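Local coordinates for sialidase domain-containing protein (Dyadobacter fermentans, PDB 5HX0), which is of unknown function but adopts a six-bladed beta-propeller of the sialidase type, consistent with a role in recognising or processing carbohydrate, at residues 58-63 against 382-387; 50-55 against 391-396. All coordinates share one frame; numbering follows the deposited sequence. Where two conformers were deposited one is given.

Contact 1 of 2, residues 58-63 against 382-387; sequences AAFPSV and SYYFNV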
loop_
_atom_site.group_PDB
_atom_site.type_symbol
_atom_site.label_atom_id
_atom_site.label_comp_id
_atom_site.label_asym_id
_atom_site.label_seq_id
_atom_site.Cartn_x
_atom_site.Cartn_y
_atom_site.Cartn_z
ATOM N N ALA A 58 5.692 5.338 -13.339
ATOM C CA ALA A 58 4.241 5.397 -13.504
ATOM C C ALA A 58 3.914 4.794 -14.856
ATOM O O ALA A 58 4.453 5.243 -15.874
ATOM C CB ALA A 58 3.715 6.838 -13.411
ATOM N N ALA A 59 3.057 3.770 -14.878
ATOM C CA ALA A 59 2.898 3.026 -16.127
ATOM C C ALA A 59 1.550 2.315 -16.188
ATOM O O ALA A 59 0.853 2.166 -15.189
ATOM C CB ALA A 59 4.043 2.017 -16.304
ATOM N N PHE A 60 1.205 1.855 -17.401
ATOM C CA PHE A 60 0.085 0.952 -17.665
ATOM C C PHE A 60 -1.254 1.589 -17.284
ATOM O O PHE A 60 -1.922 1.116 -16.349
ATOM C CB PHE A 60 0.286 -0.377 -16.895
ATOM C CG PHE A 60 1.722 -0.907 -16.958
ATOM C CD1 PHE A 60 2.359 -1.070 -18.190
ATOM C CD2 PHE A 60 2.418 -1.213 -15.798
ATOM C CE1 PHE A 60 3.690 -1.535 -18.270
ATOM C CE2 PHE A 60 3.759 -1.673 -15.860
ATOM C CZ PHE A 60 4.385 -1.844 -17.100
ATOM N N PRO A 61 -1.685 2.651 -17.959
ATOM C CA PRO A 61 -2.929 3.322 -17.551
ATOM C C PRO A 61 -4.185 2.685 -18.133
ATOM O O PRO A 61 -4.172 2.025 -19.182
ATOM C CB PRO A 61 -2.746 4.741 -18.100
ATOM C CG PRO A 61 -1.989 4.480 -19.447
ATOM C CD PRO A 61 -1.034 3.332 -19.108
ATOM N N SER A 62 -5.292 2.862 -17.414
ATOM C CA SER A 62 -6.612 2.714 -18.009
ATOM C C SER A 62 -7.451 3.888 -17.529
ATOM O O SER A 62 -7.130 4.534 -16.528
ATOM C CB SER A 62 -7.269 1.365 -17.673
ATOM O OG SER A 62 -7.526 1.242 -16.298
ATOM N N VAL A 63 -8.517 4.185 -18.260
ATOM C CA VAL A 63 -9.251 5.422 -17.990
ATOM C C VAL A 63 -10.715 5.275 -18.387
ATOM O O VAL A 63 -11.051 4.629 -19.389
ATOM C CB VAL A 63 -8.549 6.617 -18.686
ATOM C CG1 VAL A 63 -8.386 6.366 -20.197
ATOM C CG2 VAL A 63 -9.300 7.913 -18.444
ATOM N N SER A 382 -4.799 7.977 -23.687
ATOM C CA SER A 382 -3.756 7.969 -22.677
ATOM C C SER A 382 -2.793 6.808 -22.917
ATOM O O SER A 382 -3.099 5.849 -23.627
ATOM C CB SER A 382 -4.364 7.853 -21.266
ATOM O OG SER A 382 -4.804 6.517 -21.024
ATOM N N TYR A 383 -1.609 6.910 -22.317
ATOM C CA TYR A 383 -0.564 5.893 -22.420
ATOM C C TYR A 383 0.485 6.249 -21.382
ATOM O O TYR A 383 0.404 7.301 -20.746
ATOM C CB TYR A 383 0.049 5.812 -23.834
ATOM C CG TYR A 383 0.274 7.161 -24.484
ATOM C CD1 TYR A 383 1.439 7.894 -24.238
ATOM C CD2 TYR A 383 -0.693 7.716 -25.331
ATOM C CE1 TYR A 383 1.639 9.140 -24.831
ATOM C CE2 TYR A 383 -0.488 8.959 -25.935
ATOM C CZ TYR A 383 0.670 9.663 -25.666
ATOM O OH TYR A 383 0.861 10.889 -26.252
ATOM N N TYR A 384 1.452 5.353 -21.170
ATOM C CA TYR A 384 2.618 5.787 -20.420
ATOM C C TYR A 384 3.779 5.946 -21.388
ATOM O O TYR A 384 3.747 5.465 -22.533
ATOM C CB TYR A 384 2.960 4.858 -19.227
ATOM C CG TYR A 384 3.779 3.609 -19.532
ATOM C CD1 TYR A 384 3.200 2.517 -20.167
ATOM C CD2 TYR A 384 5.125 3.506 -19.129
ATOM C CE1 TYR A 384 3.940 1.342 -20.431
ATOM C CE2 TYR A 384 5.880 2.332 -19.397
ATOM C CZ TYR A 384 5.265 1.254 -20.047
ATOM O OH TYR A 384 5.980 0.088 -20.326
ATOM N N PHE A 385 4.770 6.720 -20.954
ATOM C CA PHE A 385 5.720 7.250 -21.921
ATOM C C PHE A 385 7.030 7.578 -21.225
ATOM O O PHE A 385 7.104 7.670 -19.997
ATOM C CB PHE A 385 5.170 8.503 -22.623
ATOM C CG PHE A 385 5.648 8.643 -24.037
ATOM C CD1 PHE A 385 5.169 7.788 -25.016
ATOM C CD2 PHE A 385 6.579 9.623 -24.385
ATOM C CE1 PHE A 385 5.600 7.896 -26.339
ATOM C CE2 PHE A 385 7.031 9.743 -25.683
ATOM C CZ PHE A 385 6.550 8.877 -26.673
ATOM N N ASN A 386 8.073 7.734 -22.036
ATOM C CA ASN A 386 9.335 8.300 -21.588
ATOM C C ASN A 386 9.986 8.950 -22.799
ATOM O O ASN A 386 9.867 8.446 -23.923
ATOM C CB ASN A 386 10.307 7.277 -20.979
ATOM C CG ASN A 386 10.936 6.376 -22.028
ATOM O OD1 ASN A 386 11.999 6.687 -22.571
ATOM N ND2 ASN A 386 10.260 5.259 -22.348
ATOM N N VAL A 387 10.641 10.078 -22.554
ATOM C CA VAL A 387 11.520 10.733 -23.524
ATOM C C VAL A 387 12.962 10.498 -23.070
ATOM O O VAL A 387 13.179 10.068 -21.926
ATOM C CB VAL A 387 11.187 12.232 -23.644
ATOM C CG1 VAL A 387 9.790 12.434 -24.174
ATOM C CG2 VAL A 387 11.358 12.941 -22.307
#

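Contact 2 of 2, residues 50-55 against 391-396; sequences IYRNEK and PQHIAG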
loop_
_atom_site.group_PDB
_atom_site.type_symbol
_atom_site.label_atom_id
_atom_site.label_comp_id
_atom_site.label_asym_id
_atom_site.label_seq_id
_atom_site.Cartn_x
_atom_site.Cartn_y
_atom_site.Cartn_z
ATOM N N ILE A 50 0.015 13.745 -17.968
ATOM C CA ILE A 50 -1.057 13.436 -17.041
ATOM C C ILE A 50 -0.532 13.241 -15.624
ATOM O O ILE A 50 -1.117 13.743 -14.667
ATOM C CB ILE A 50 -1.836 12.196 -17.541
ATOM C CG1 ILE A 50 -2.573 12.551 -18.839
ATOM C CG2 ILE A 50 -2.807 11.647 -16.449
ATOM C CD1 ILE A 50 -3.409 11.422 -19.421
ATOM N N TYR A 51 0.591 12.543 -15.468
ATOM C CA TYR A 51 1.226 12.416 -14.158
ATOM C C TYR A 51 2.690 12.095 -14.365
ATOM O O TYR A 51 3.020 11.154 -15.099
ATOM C CB TYR A 51 0.589 11.326 -13.283
ATOM C CG TYR A 51 1.362 11.154 -12.001
ATOM C CD1 TYR A 51 1.239 12.076 -10.969
ATOM C CD2 TYR A 51 2.294 10.121 -11.853
ATOM C CE1 TYR A 51 1.987 11.944 -9.807
ATOM C CE2 TYR A 51 3.036 9.980 -10.692
ATOM C CZ TYR A 51 2.877 10.890 -9.674
ATOM O OH TYR A 51 3.621 10.746 -8.519
ATOM N N ARG A 52 3.557 12.877 -13.716
ATOM C CA ARG A 52 4.999 12.730 -13.867
ATOM C C ARG A 52 5.679 13.085 -12.557
ATOM O O ARG A 52 5.459 14.172 -12.016
ATOM C CB ARG A 52 5.533 13.641 -14.988
ATOM C CG ARG A 52 7.050 13.539 -15.173
ATOM C CD ARG A 52 7.584 14.630 -16.125
ATOM N NE ARG A 52 9.036 14.551 -16.353
ATOM C CZ ARG A 52 9.976 14.976 -15.509
ATOM N NH1 ARG A 52 9.653 15.497 -14.337
ATOM N NH2 ARG A 52 11.258 14.873 -15.842
ATOM N N ASN A 53 6.543 12.196 -12.082
ATOM C CA ASN A 53 7.313 12.453 -10.869
ATOM C C ASN A 53 8.581 11.612 -10.962
ATOM O O ASN A 53 8.504 10.384 -11.031
ATOM C CB ASN A 53 6.497 12.105 -9.614
ATOM C CG ASN A 53 7.255 12.412 -8.322
ATOM O OD1 ASN A 53 8.467 12.225 -8.256
ATOM N ND2 ASN A 53 6.536 12.885 -7.291
ATOM N N GLU A 54 9.743 12.273 -10.959
ATOM C CA GLU A 54 11.009 11.579 -11.186
ATOM C C GLU A 54 11.315 10.507 -10.148
ATOM O O GLU A 54 12.146 9.634 -10.414
ATOM C CB GLU A 54 12.162 12.590 -11.226
ATOM C CG GLU A 54 12.194 13.385 -12.489
ATOM C CD GLU A 54 13.233 14.492 -12.435
ATOM O OE1 GLU A 54 13.996 14.547 -11.442
ATOM O OE2 GLU A 54 13.263 15.311 -13.377
ATOM N N LYS A 55 10.676 10.538 -8.992
ATOM C CA LYS A 55 10.898 9.489 -8.005
ATOM C C LYS A 55 10.121 8.209 -8.303
ATOM O O LYS A 55 10.304 7.227 -7.579
ATOM C CB LYS A 55 10.522 10.003 -6.607
ATOM C CG LYS A 55 11.408 11.166 -6.140
ATOM C CD LYS A 55 11.123 11.486 -4.675
ATOM C CE LYS A 55 11.739 12.824 -4.243
ATOM N NZ LYS A 55 13.094 13.049 -4.828
ATOM N N PRO A 391 11.767 10.092 -16.844
ATOM C CA PRO A 391 11.090 8.990 -16.142
ATOM C C PRO A 391 9.887 8.433 -16.904
ATOM O O PRO A 391 9.338 9.054 -17.818
ATOM C CB PRO A 391 10.615 9.661 -14.854
ATOM C CG PRO A 391 10.327 11.097 -15.295
ATOM C CD PRO A 391 11.380 11.419 -16.331
ATOM N N GLN A 392 9.465 7.238 -16.491
ATOM C CA GLN A 392 8.202 6.686 -16.972
ATOM C C GLN A 392 7.044 7.472 -16.351
ATOM O O GLN A 392 6.913 7.538 -15.123
ATOM C CB GLN A 392 8.101 5.202 -16.613
ATOM C CG GLN A 392 8.691 4.265 -17.657
ATOM C CD GLN A 392 10.190 4.450 -17.847
ATOM O OE1 GLN A 392 10.913 4.742 -16.898
ATOM N NE2 GLN A 392 10.664 4.284 -19.082
ATOM N N HIS A 393 6.218 8.086 -17.194
ATOM C CA HIS A 393 5.127 8.940 -16.738
ATOM C C HIS A 393 3.872 8.630 -17.552
ATOM O O HIS A 393 3.929 7.988 -18.612
ATOM C CB HIS A 393 5.518 10.435 -16.850
ATOM C CG HIS A 393 5.808 10.895 -18.251
ATOM N ND1 HIS A 393 7.013 10.664 -18.884
ATOM C CD2 HIS A 393 5.046 11.578 -19.138
ATOM C CE1 HIS A 393 6.978 11.181 -20.101
ATOM N NE2 HIS A 393 5.787 11.726 -20.288
ATOM N N ILE A 394 2.724 9.096 -17.062
ATOM C CA ILE A 394 1.474 9.004 -17.820
ATOM C C ILE A 394 1.343 10.240 -18.711
ATOM O O ILE A 394 1.543 11.371 -18.264
ATOM C CB ILE A 394 0.261 8.881 -16.880
ATOM C CG1 ILE A 394 0.556 7.871 -15.733
ATOM C CG2 ILE A 394 -1.010 8.512 -17.694
ATOM C CD1 ILE A 394 0.945 6.455 -16.229
ATOM N N ALA A 395 0.951 10.025 -19.960
ATOM C CA ALA A 395 0.780 11.101 -20.923
ATOM C C ALA A 395 -0.456 10.789 -21.764
ATOM O O ALA A 395 -1.097 9.743 -21.607
ATOM C CB ALA A 395 2.025 11.247 -21.799
ATOM N N GLY A 396 -0.781 11.691 -22.675
ATOM C CA GLY A 396 -1.905 11.447 -23.551
ATOM C C GLY A 396 -1.832 12.327 -24.776
ATOM O O GLY A 396 -1.091 13.318 -24.827
HETATM O O HOH W 1 6.831 9.482 -13.311
#

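Contact 1 of 2, residues 58-63 against 382-387
Tyr384 CG sits between the backbone N and the carbonyl carbon (chi1 83°), which lays its ring across the backbone and methyl of Ala59. Phe60 CG lies opposite its carbonyl carbon (chi1 -43°), and its ring runs alongside that of Tyr384, pointing the same way. Ala59 CB stands over one face of the tyrosine, 3.5 Å from the centroid of the Tyr384 ring, a CH-pi contact, and also covers a face of the Phe60 ring. The one methyl fills the corner made by the two rings, against a face of each. The rings themselves meet obliquely, their planes 66° apart, with Phe60 CE1 3.6 Å from Tyr384 CE1 and 3.5 Å from Tyr384 OH.

Further along, the Pro61 ring presses on the facing backbone, CG lying 3.6 Å from Tyr383 CA, and Val63 CG1 rests 3.7 Å from Ser382 OG. The strands run antiparallel yet exchange no hydrogen bonds. Strand 56-65 is the first of one four-stranded blade and bonds to 71-79, as through Ser62 to Ala74; strand 378-385 is held within the last blade by 367-375 and 393-401.

Polar ends in this buried interface look to other partners: Tyr384 OH bonds to Asp365 OD1 and Ser382 OG to Trp370 O. The hydroxyl bond probably helps set where the tyrosine ring lies against Phe60, whose other neighbours include the rings of His91 and Tyr368. Between these two segments, first and last blades therefore join through apolar and CH-pi packing, with the hydroxyls of Tyr384 and Ser382 satisfied by Asp365 and Trp370; just beside them, Ala58 bonds to Gln392 through the backbone.

Contact 2 of 2, residues 50-55 against 391-396
Ile394 O accepts two backbone donors from one face of its carbonyl plane: Ile50 N at 2.8 Å and Tyr51 N at 3.2 Å. Two residues facing one make this a classic beta bulge, and both donors lie well out of that plane. The return bond, from Ile394 N to Tyr51 O, spans 2.9 Å and lies in the carbonyl plane, completing an antiparallel hydrogen-bonded pair. Around the bulge Ile50 CB and CG2 pack on Ile394 CG2, while Ile50 CD1 touches the carbonyl of Ala395. Tyr51 sends its ring away toward Phe75, and its hydroxyl bonds to Arg77.

Beyond the strand ends, other groups take over the bonding. A water joins the segments, accepting from Asn53 N (3.0 Å) and lying 2.7 Å from Gln392 O, to which it can donate. Asn53 OD1 receives Lys55 N at 2.9 Å, forming an Asx turn. On the other segment, the His393 ring is turned back by its first torsion (chi1 62°), and His393 ND1 donates to Pro391 O over 3.0 Å, nearly straight at 174° and in the ring plane, which fixes the ring's rotation.

The extended Arg52 chain passes His393 CB and crosses Pro391 at about a right angle, with Pro391 CG over one face of the guanidinium. Arg52 NH2 meets Glu54 OE2 at 3.2 Å, a salt bridge in the guanidinium plane that uses the anti lone pair of the carboxylate oxygen. Backbone atoms are thus paired across the bulge, a water bridges the gap where the strands part, and the charged pair on the exposed side would probably help hold the guanidinium with its face against Pro391 CG.

The two contacts, their centres about 7 Å apart, use neighbouring strands of the last blade, 378-385 in contact 1 and 393-401 in contact 2, which are themselves probably bonded through Phe385 N to His393 O and Tyr383 O to Ala395 N. Their other halves come from the successive strands 42-51 and 56-65, so contact 1 is nested inside the chain loop closed by contact 2. Strand 42-51 serves as the outermost strand of the last blade, and strand 56-65 then opens the first. Contact 2 is accordingly the Velcro closure known from beta-propellers, and contact 1 the blade-to-blade seam beside it; together they shut the ring.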